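Local coordinates for protein gamma-glutamyltranspeptidase (Ggt) (Helicobacter pylori 26695, PDB 5BPK) that probably hydrolyses and transfers gamma-glutamyl groups of glutathione and related compounds, as an N-terminal nucleophile (Ntn) hydrolase of the gamma-glutamyltranspeptidase family, at residues A[105-110]-A[134-139]; A[129-134]-A[242-247]; A[139-144]-A[230-235]. All blocks are in the same frame, centred on the assembly; numbering follows the deposited sequence.

Contact 1. Residues A[105-110]-A[134-139]; sequences KAPLKA and AGVPGT
Val136 meets Lys105 through its backbone and Pro107 through its side chain. The main link is the bond from Val136 N to Lys105 O, 2.7 Å long and nearly straight at 170°; a second, weak one runs back from Lys105 N to Val136 O. Outward from the backbone of Val136, CB comes first, 3.7 Å from Lys105 O, so the carbonyl that receives the amide is also touched by the start of the side chain. With CG1 anti to the backbone N (chi1 -174°), CG2 is placed beside that N and therefore next to the bond. This methyl is 3.4 Å from Lys105 O and reaches on to Pro107, where it lies 4.1 Å from CA and 4.3 Å from CG of the ring. Pro107 CD also comes to 3.7 Å of Lys105 O, so methyl and ring together line the hydrogen-bonded oxygen with apolar atoms, and Pro107 CG rests 3.9 Å from Ala134 O. At Gly135, CA passes within 3.4 Å of Lys105 O. Beyond the contact, Pro107 opens a type I beta turn closed by Ala110 N on Pro107 O. Helix 253-257 adds Asp255, which touches both Pro107 and Val136, while the ammonium of Lys105 is bound by Asn260. Gly135 N is held by Asn38 of a neighbouring subunit. Both segments belong to the long connection from strand 97-102 to helix 139-150, and their pairing closes the base of its irregular excursion just before the chain enters helix 139-150 of this Ntn-hydrolase family domain.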
loop_
_atom_site.group_PDB
_atom_site.type_symbol
_atom_site.label_atom_id
_atom_site.label_comp_id
_atom_site.label_asym_id
_atom_site.label_seq_id
_atom_site.Cartn_x
_atom_site.Cartn_y
_atom_site.Cartn_z
ATOM N N LYS A 105 11.995 -4.087 8.326
ATOM C CA LYS A 105 13.388 -4.412 8.032
ATOM C C LYS A 105 13.620 -5.908 8.121
ATOM O O LYS A 105 13.072 -6.582 9.019
ATOM C CB LYS A 105 14.303 -3.740 9.043
ATOM C CG LYS A 105 14.301 -2.232 8.991
ATOM C CD LYS A 105 14.905 -1.614 10.251
ATOM C CE LYS A 105 16.378 -1.953 10.471
ATOM N NZ LYS A 105 16.915 -1.325 11.726
ATOM N N ALA A 106 14.483 -6.425 7.255
ATOM C CA ALA A 106 14.948 -7.793 7.422
ATOM C C ALA A 106 15.655 -7.879 8.769
ATOM O O ALA A 106 16.418 -6.986 9.108
ATOM C CB ALA A 106 15.877 -8.199 6.283
ATOM N N PRO A 107 15.415 -8.963 9.539
ATOM C CA PRO A 107 16.053 -9.034 10.844
ATOM C C PRO A 107 17.573 -9.142 10.750
ATOM O O PRO A 107 18.122 -9.466 9.685
ATOM C CB PRO A 107 15.446 -10.304 11.457
ATOM C CG PRO A 107 14.136 -10.446 10.785
ATOM C CD PRO A 107 14.399 -10.016 9.376
ATOM N N LEU A 108 18.236 -8.898 11.878
ATOM C CA LEU A 108 19.699 -8.901 11.939
ATOM C C LEU A 108 20.293 -10.236 11.511
ATOM O O LEU A 108 21.399 -10.282 10.960
ATOM C CB LEU A 108 20.169 -8.552 13.360
ATOM C CG LEU A 108 20.089 -7.072 13.725
ATOM C CD1 LEU A 108 19.989 -6.859 15.243
ATOM C CD2 LEU A 108 21.283 -6.340 13.135
ATOM N N LYS A 109 19.564 -11.323 11.763
ATOM C CA LYS A 109 20.034 -12.660 11.396
ATOM C C LYS A 109 19.617 -13.092 9.988
ATOM O O LYS A 109 19.911 -14.200 9.571
ATOM C CB LYS A 109 19.614 -13.688 12.462
ATOM C CG LYS A 109 20.423 -13.548 13.767
ATOM C CD LYS A 109 19.623 -12.991 14.946
ATOM C CE LYS A 109 20.222 -11.694 15.510
ATOM N NZ LYS A 109 19.245 -10.907 16.332
ATOM N N ALA A 110 18.964 -12.202 9.235
ATOM C CA ALA A 110 18.569 -12.498 7.865
ATOM C C ALA A 110 19.773 -12.706 6.951
ATOM O O ALA A 110 20.815 -12.073 7.120
ATOM C CB ALA A 110 17.703 -11.372 7.320
ATOM N N ALA A 134 8.419 -12.970 8.531
ATOM C CA ALA A 134 8.210 -11.602 9.054
ATOM C C ALA A 134 9.459 -10.729 9.060
ATOM O O ALA A 134 10.531 -11.153 9.512
ATOM C CB ALA A 134 7.635 -11.660 10.459
ATOM N N GLY A 135 9.299 -9.492 8.587
ATOM C CA GLY A 135 10.254 -8.423 8.845
ATOM C C GLY A 135 9.952 -7.741 10.170
ATOM O O GLY A 135 8.880 -7.926 10.754
ATOM N N VAL A 136 10.900 -6.943 10.653
ATOM C CA VAL A 136 10.716 -6.220 11.915
ATOM C C VAL A 136 9.617 -5.159 11.744
ATOM O O VAL A 136 9.756 -4.292 10.896
ATOM C CB VAL A 136 12.028 -5.540 12.371
ATOM C CG1 VAL A 136 11.833 -4.931 13.742
ATOM C CG2 VAL A 136 13.184 -6.547 12.390
ATOM N N PRO A 137 8.517 -5.231 12.532
ATOM C CA PRO A 137 7.395 -4.302 12.307
ATOM C C PRO A 137 7.750 -2.824 12.494
ATOM O O PRO A 137 8.440 -2.463 13.466
ATOM C CB PRO A 137 6.385 -4.709 13.370
ATOM C CG PRO A 137 6.676 -6.173 13.626
ATOM C CD PRO A 137 8.178 -6.264 13.529
ATOM N N GLY A 138 7.244 -1.994 11.587
ATOM C CA GLY A 138 7.454 -0.553 11.611
ATOM C C GLY A 138 6.251 0.303 11.938
ATOM O O GLY A 138 6.416 1.483 12.225
ATOM N N THR A 139 5.035 -0.262 11.877
ATOM C CA THR A 139 3.816 0.548 12.023
ATOM C C THR A 139 3.753 1.389 13.290
ATOM O O THR A 139 3.440 2.566 13.217
ATOM C CB THR A 139 2.568 -0.316 11.911
ATOM O OG1 THR A 139 2.524 -0.839 10.578
ATOM C CG2 THR A 139 1.275 0.462 12.228
#

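Contact 2. Residues A[129-134]-A[242-247]; sequences DGYLAA and KDMKKN
Tyr131 reaches from its loop to the last turn of helix 234-246, and three kinds of interaction hold it there. The first is polar. Tyr131 OH donates to Asp243 OD2 over 2.7 Å, meeting the oxygen from above the carboxylate plane, with ring and carboxylate 87° apart. The same OD2 receives Asp31 N of a neighbouring subunit and the phenol oxygen also bonds Ser192, so both ends of this link have a second partner. A water extends the polar set, accepting from Tyr131 N at 3.0 Å and donating to Asn247 O at 3.2 Å. The second kind is CH-pi: Asn247 CB stands 3.5 Å from the centroid of the Tyr131 ring, over one face. Asn247's amide is turned to within 14° of the ring plane, a pose held by its ND2 bond to Asp243 O at 3.1 Å. The third is apolar and Met-aromatic. Met244 SD lies at the ring edge, 5.5 Å from the centroid of Tyr131, and the bend of the methionine at chi2 (-79°) helps bring CE to 4.3 Å from Ala134 CB. Asn247, the first residue to leave the helix, and Asp243, one turn earlier, thus meet the tyrosine from different directions, and the contact ties the end of helix 234-246 to the loop between strand 97-102 and helix 139-150, beside the neighbouring subunit.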
loop_
_atom_site.group_PDB
_atom_site.type_symbol
_atom_site.label_atom_id
_atom_site.label_comp_id
_atom_site.label_asym_id
_atom_site.label_seq_id
_atom_site.Cartn_x
_atom_site.Cartn_y
_atom_site.Cartn_z
ATOM N N ASP A 129 4.057 -18.231 5.073
ATOM C CA ASP A 129 3.339 -18.655 6.277
ATOM C C ASP A 129 4.321 -18.767 7.441
ATOM O O ASP A 129 5.365 -19.427 7.327
ATOM C CB ASP A 129 2.682 -20.036 6.074
ATOM C CG ASP A 129 1.570 -20.042 5.033
ATOM O OD1 ASP A 129 1.176 -18.964 4.526
ATOM O OD2 ASP A 129 1.085 -21.161 4.725
ATOM N N GLY A 130 3.980 -18.160 8.574
ATOM C CA GLY A 130 4.732 -18.335 9.809
ATOM C C GLY A 130 5.753 -17.269 10.145
ATOM O O GLY A 130 5.778 -16.195 9.544
ATOM N N TYR A 131 6.623 -17.603 11.091
ATOM C CA TYR A 131 7.414 -16.621 11.826
ATOM C C TYR A 131 8.663 -16.116 11.088
ATOM O O TYR A 131 9.080 -14.969 11.291
ATOM C CB TYR A 131 7.805 -17.182 13.199
ATOM C CG TYR A 131 6.647 -17.346 14.177
ATOM C CD1 TYR A 131 5.691 -18.356 14.013
ATOM C CD2 TYR A 131 6.512 -16.491 15.262
ATOM C CE1 TYR A 131 4.639 -18.510 14.920
ATOM C CE2 TYR A 131 5.463 -16.625 16.167
ATOM C CZ TYR A 131 4.523 -17.634 15.988
ATOM O OH TYR A 131 3.491 -17.780 16.888
ATOM N N LEU A 132 9.243 -16.957 10.232
ATOM C CA LEU A 132 10.423 -16.578 9.445
ATOM C C LEU A 132 10.057 -15.619 8.300
ATOM O O LEU A 132 10.915 -14.913 7.780
ATOM C CB LEU A 132 11.131 -17.813 8.879
ATOM C CG LEU A 132 12.589 -17.560 8.481
ATOM C CD1 LEU A 132 13.418 -17.152 9.700
ATOM C CD2 LEU A 132 13.203 -18.786 7.817
ATOM N N ALA A 133 8.780 -15.605 7.923
ATOM C CA ALA A 133 8.282 -14.741 6.848
ATOM C C ALA A 133 8.230 -13.268 7.246
ATOM O O ALA A 133 7.995 -12.410 6.385
ATOM C CB ALA A 133 6.889 -15.189 6.414
ATOM N N ALA A 134 8.419 -12.970 8.531
ATOM C CA ALA A 134 8.210 -11.602 9.054
ATOM C C ALA A 134 9.459 -10.729 9.060
ATOM O O ALA A 134 10.531 -11.153 9.512
ATOM C CB ALA A 134 7.635 -11.660 10.459
ATOM N N LYS A 242 10.266 -14.271 22.489
ATOM C CA LYS A 242 9.930 -15.601 23.000
ATOM C C LYS A 242 9.205 -16.447 21.960
ATOM O O LYS A 242 9.588 -17.601 21.697
ATOM C CB LYS A 242 9.061 -15.480 24.249
ATOM C CG LYS A 242 8.784 -16.814 24.903
ATOM C CD LYS A 242 7.870 -16.678 26.094
ATOM C CE LYS A 242 7.338 -18.040 26.471
ATOM N NZ LYS A 242 8.432 -19.041 26.674
ATOM N N ASP A 243 8.160 -15.878 21.366
ATOM C CA ASP A 243 7.359 -16.602 20.382
ATOM C C ASP A 243 8.185 -16.902 19.122
ATOM O O ASP A 243 8.043 -17.969 18.517
ATOM C CB ASP A 243 6.061 -15.830 20.053
ATOM C CG ASP A 243 4.888 -16.751 19.758
ATOM O OD1 ASP A 243 4.927 -17.941 20.188
ATOM O OD2 ASP A 243 3.918 -16.288 19.111
ATOM N N MET A 244 9.059 -15.965 18.742
ATOM C CA MET A 244 9.994 -16.181 17.635
ATOM C C MET A 244 10.913 -17.379 17.883
ATOM O O MET A 244 11.043 -18.255 17.025
ATOM C CB MET A 244 10.822 -14.923 17.378
ATOM C CG MET A 244 10.033 -13.831 16.659
ATOM S SD MET A 244 9.900 -14.147 14.888
ATOM C CE MET A 244 8.540 -13.085 14.375
ATOM N N LYS A 245 11.541 -17.407 19.056
ATOM C CA LYS A 245 12.432 -18.511 19.435
ATOM C C LYS A 245 11.702 -19.863 19.420
ATOM O O LYS A 245 12.242 -20.861 18.956
ATOM C CB LYS A 245 13.051 -18.235 20.808
ATOM C CG LYS A 245 14.133 -19.231 21.238
ATOM N N LYS A 246 10.466 -19.868 19.914
ATOM C CA LYS A 246 9.635 -21.076 20.005
ATOM C C LYS A 246 9.217 -21.663 18.654
ATOM O O LYS A 246 9.032 -22.875 18.532
ATOM C CB LYS A 246 8.385 -20.745 20.834
ATOM C CG LYS A 246 7.449 -21.902 21.134
ATOM C CD LYS A 246 6.268 -21.427 21.969
ATOM C CE LYS A 246 5.295 -22.561 22.268
ATOM N NZ LYS A 246 3.937 -22.060 22.629
ATOM N N ASN A 247 9.090 -20.811 17.638
ATOM C CA ASN A 247 8.436 -21.178 16.390
ATOM C C ASN A 247 9.291 -20.969 15.137
ATOM O O ASN A 247 8.763 -20.813 14.038
ATOM C CB ASN A 247 7.129 -20.394 16.282
ATOM C CG ASN A 247 6.089 -20.880 17.261
ATOM O OD1 ASN A 247 5.542 -21.976 17.105
ATOM N ND2 ASN A 247 5.809 -20.076 18.284
HETATM O O HOH W 1 6.836 -20.604 11.524
#

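Contact 3. Residues A[139-144]-A[230-235]; sequences TVAGME and GFYQGQ
The side chains of Tyr232 and Val140 run antiparallel alongside each other, which carries the phenol end of the tyrosine to the start of helix 139-150 while the valine reaches back toward Phe231. The tyrosine approaches with its edge: Ala141 N lies near the ring plane and donates to Tyr232 OH over 3.2 Å at an N-H...O angle of 155°. Ala141 CB packs against the same end of the ring, 3.7 Å from Tyr232 CE2, and Val140 CB is 3.9 Å from that carbon. Phe231 is presented differently. Its CG is anti to the backbone N (chi1 -177°), whereas that of Tyr232 lies beside its own N, and the two neighbouring side chains set out in different directions. One face of the Phe231 ring takes Val140 CG2 in a CH-pi contact, 4.2 Å from the centroid and 23° off the normal. The valine crosses this ring at a slant, and its other methyl, CG1, meets Phe231 CB at 3.9 Å. The two aromatics also touch, Phe231 CD2 standing over the centre of the Tyr232 ring. On the neighbouring-subunit side, Phe35 of that chain brings a further ring against Phe231. A water joins the helix start to the phenol, accepting from Val140 N at 2.9 Å and donating to Tyr232 OH at 3.1 Å. Since the hydroxyl oxygen accepts from both Ala141 N and this water, its own proton is probably given to Pro137 O, with which it is also bonded. The phenol therefore serves amides of the first helical turn, directly or through water, and its oxygen would sit favourably in the partial positive field of that helix end.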
loop_
_atom_site.group_PDB
_atom_site.type_symbol
_atom_site.label_atom_id
_atom_site.label_comp_id
_atom_site.label_asym_id
_atom_site.label_seq_id
_atom_site.Cartn_x
_atom_site.Cartn_y
_atom_site.Cartn_z
ATOM N N THR A 139 5.035 -0.262 11.877
ATOM C CA THR A 139 3.816 0.548 12.023
ATOM C C THR A 139 3.753 1.389 13.290
ATOM O O THR A 139 3.440 2.566 13.217
ATOM C CB THR A 139 2.568 -0.316 11.911
ATOM O OG1 THR A 139 2.524 -0.839 10.578
ATOM C CG2 THR A 139 1.275 0.462 12.228
ATOM N N VAL A 140 4.039 0.794 14.446
ATOM C CA VAL A 140 3.907 1.543 15.692
ATOM C C VAL A 140 4.902 2.717 15.728
ATOM O O VAL A 140 4.555 3.849 16.131
ATOM C CB VAL A 140 4.071 0.638 16.920
ATOM C CG1 VAL A 140 4.109 1.466 18.189
ATOM C CG2 VAL A 140 2.913 -0.393 16.971
ATOM N N ALA A 141 6.120 2.453 15.269
ATOM C CA ALA A 141 7.145 3.489 15.162
ATOM C C ALA A 141 6.728 4.595 14.184
ATOM O O ALA A 141 6.994 5.779 14.424
ATOM C CB ALA A 141 8.473 2.873 14.761
ATOM N N GLY A 142 6.076 4.203 13.088
ATOM C CA GLY A 142 5.613 5.154 12.091
ATOM C C GLY A 142 4.518 6.052 12.629
ATOM O O GLY A 142 4.549 7.273 12.417
ATOM N N MET A 143 3.541 5.457 13.315
ATOM C CA MET A 143 2.459 6.248 13.905
ATOM C C MET A 143 3.010 7.268 14.886
ATOM O O MET A 143 2.631 8.443 14.839
ATOM C CB MET A 143 1.429 5.363 14.617
ATOM C CG MET A 143 0.643 4.417 13.709
ATOM S SD MET A 143 -0.282 5.191 12.367
ATOM C CE MET A 143 0.702 4.712 10.963
ATOM N N GLU A 144 3.922 6.835 15.755
ATOM C CA GLU A 144 4.475 7.746 16.754
ATOM C C GLU A 144 5.322 8.853 16.112
ATOM O O GLU A 144 5.241 10.024 16.506
ATOM C CB GLU A 144 5.303 6.993 17.795
ATOM C CG GLU A 144 5.745 7.897 18.937
ATOM C CD GLU A 144 6.574 7.178 19.968
ATOM O OE1 GLU A 144 6.002 6.809 21.006
ATOM O OE2 GLU A 144 7.788 6.979 19.729
ATOM N N GLY A 230 6.525 0.881 24.307
ATOM C CA GLY A 230 5.610 -0.161 24.779
ATOM C C GLY A 230 5.447 -1.332 23.826
ATOM O O GLY A 230 4.960 -2.405 24.211
ATOM N N PHE A 231 5.845 -1.126 22.572
ATOM C CA PHE A 231 5.868 -2.182 21.570
ATOM C C PHE A 231 7.280 -2.734 21.375
ATOM O O PHE A 231 7.465 -3.960 21.329
ATOM C CB PHE A 231 5.329 -1.655 20.235
ATOM C CG PHE A 231 5.247 -2.703 19.149
ATOM C CD1 PHE A 231 4.097 -3.463 18.997
ATOM C CD2 PHE A 231 6.309 -2.928 18.277
ATOM C CE1 PHE A 231 4.005 -4.433 18.003
ATOM C CE2 PHE A 231 6.220 -3.909 17.271
ATOM C CZ PHE A 231 5.072 -4.655 17.138
ATOM N N TYR A 232 8.258 -1.836 21.230
ATOM C CA TYR A 232 9.624 -2.207 20.827
ATOM C C TYR A 232 10.557 -2.598 21.983
ATOM O O TYR A 232 11.668 -3.074 21.732
ATOM C CB TYR A 232 10.272 -1.094 19.976
ATOM C CG TYR A 232 9.567 -0.899 18.635
ATOM C CD1 TYR A 232 9.844 -1.731 17.549
ATOM C CD2 TYR A 232 8.604 0.092 18.478
ATOM C CE1 TYR A 232 9.181 -1.571 16.329
ATOM C CE2 TYR A 232 7.926 0.264 17.271
ATOM C CZ TYR A 232 8.218 -0.574 16.202
ATOM O OH TYR A 232 7.553 -0.420 15.017
ATOM N N GLN A 233 10.107 -2.388 23.224
ATOM C CA GLN A 233 10.863 -2.757 24.421
ATOM C C GLN A 233 9.919 -3.363 25.466
ATOM O O GLN A 233 8.723 -3.512 25.229
ATOM C CB GLN A 233 11.591 -1.526 24.986
ATOM C CG GLN A 233 12.594 -0.874 24.022
ATOM C CD GLN A 233 13.354 0.287 24.647
ATOM O OE1 GLN A 233 13.581 0.318 25.859
ATOM N NE2 GLN A 233 13.758 1.243 23.818
ATOM N N GLY A 234 10.456 -3.732 26.623
ATOM C CA GLY A 234 9.618 -4.236 27.710
ATOM C C GLY A 234 8.887 -5.536 27.410
ATOM O O GLY A 234 9.370 -6.370 26.633
ATOM N N GLN A 235 7.714 -5.702 28.030
ATOM C CA GLN A 235 6.969 -6.973 27.994
ATOM C C GLN A 235 6.567 -7.413 26.588
ATOM O O GLN A 235 6.661 -8.588 26.265
ATOM C CB GLN A 235 5.712 -6.893 28.866
ATOM C CG GLN A 235 5.985 -6.957 30.363
ATOM C CD GLN A 235 4.786 -6.552 31.199
ATOM O OE1 GLN A 235 3.649 -6.932 30.911
ATOM N NE2 GLN A 235 5.036 -5.779 32.251
HETATM O O HOH W 2 4.862 -1.958 14.681
#

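All three contacts are buried, contact 1 lying nearer the centre of the chain (about 15 Å, centre to centre) than contact 2 (about 21 Å). Contacts 1 and 2 share Ala134, contacts 1 and 3 Thr139, so the connection from strand 97-102 to helix 139-150 takes part in all. Pro137 of contact 1 touches both aromatics of contact 3, whereas contacts 2 and 3 do not meet, although segment 230-235 runs into helix 234-246, whose far end forms contact 2. Their chemistry differs: loop meets loop by backbone bonding in contact 1, a carboxylate at a helix end receives a phenol in contact 2, and a phenol receives one helix-start amide directly, another through water, in contact 3.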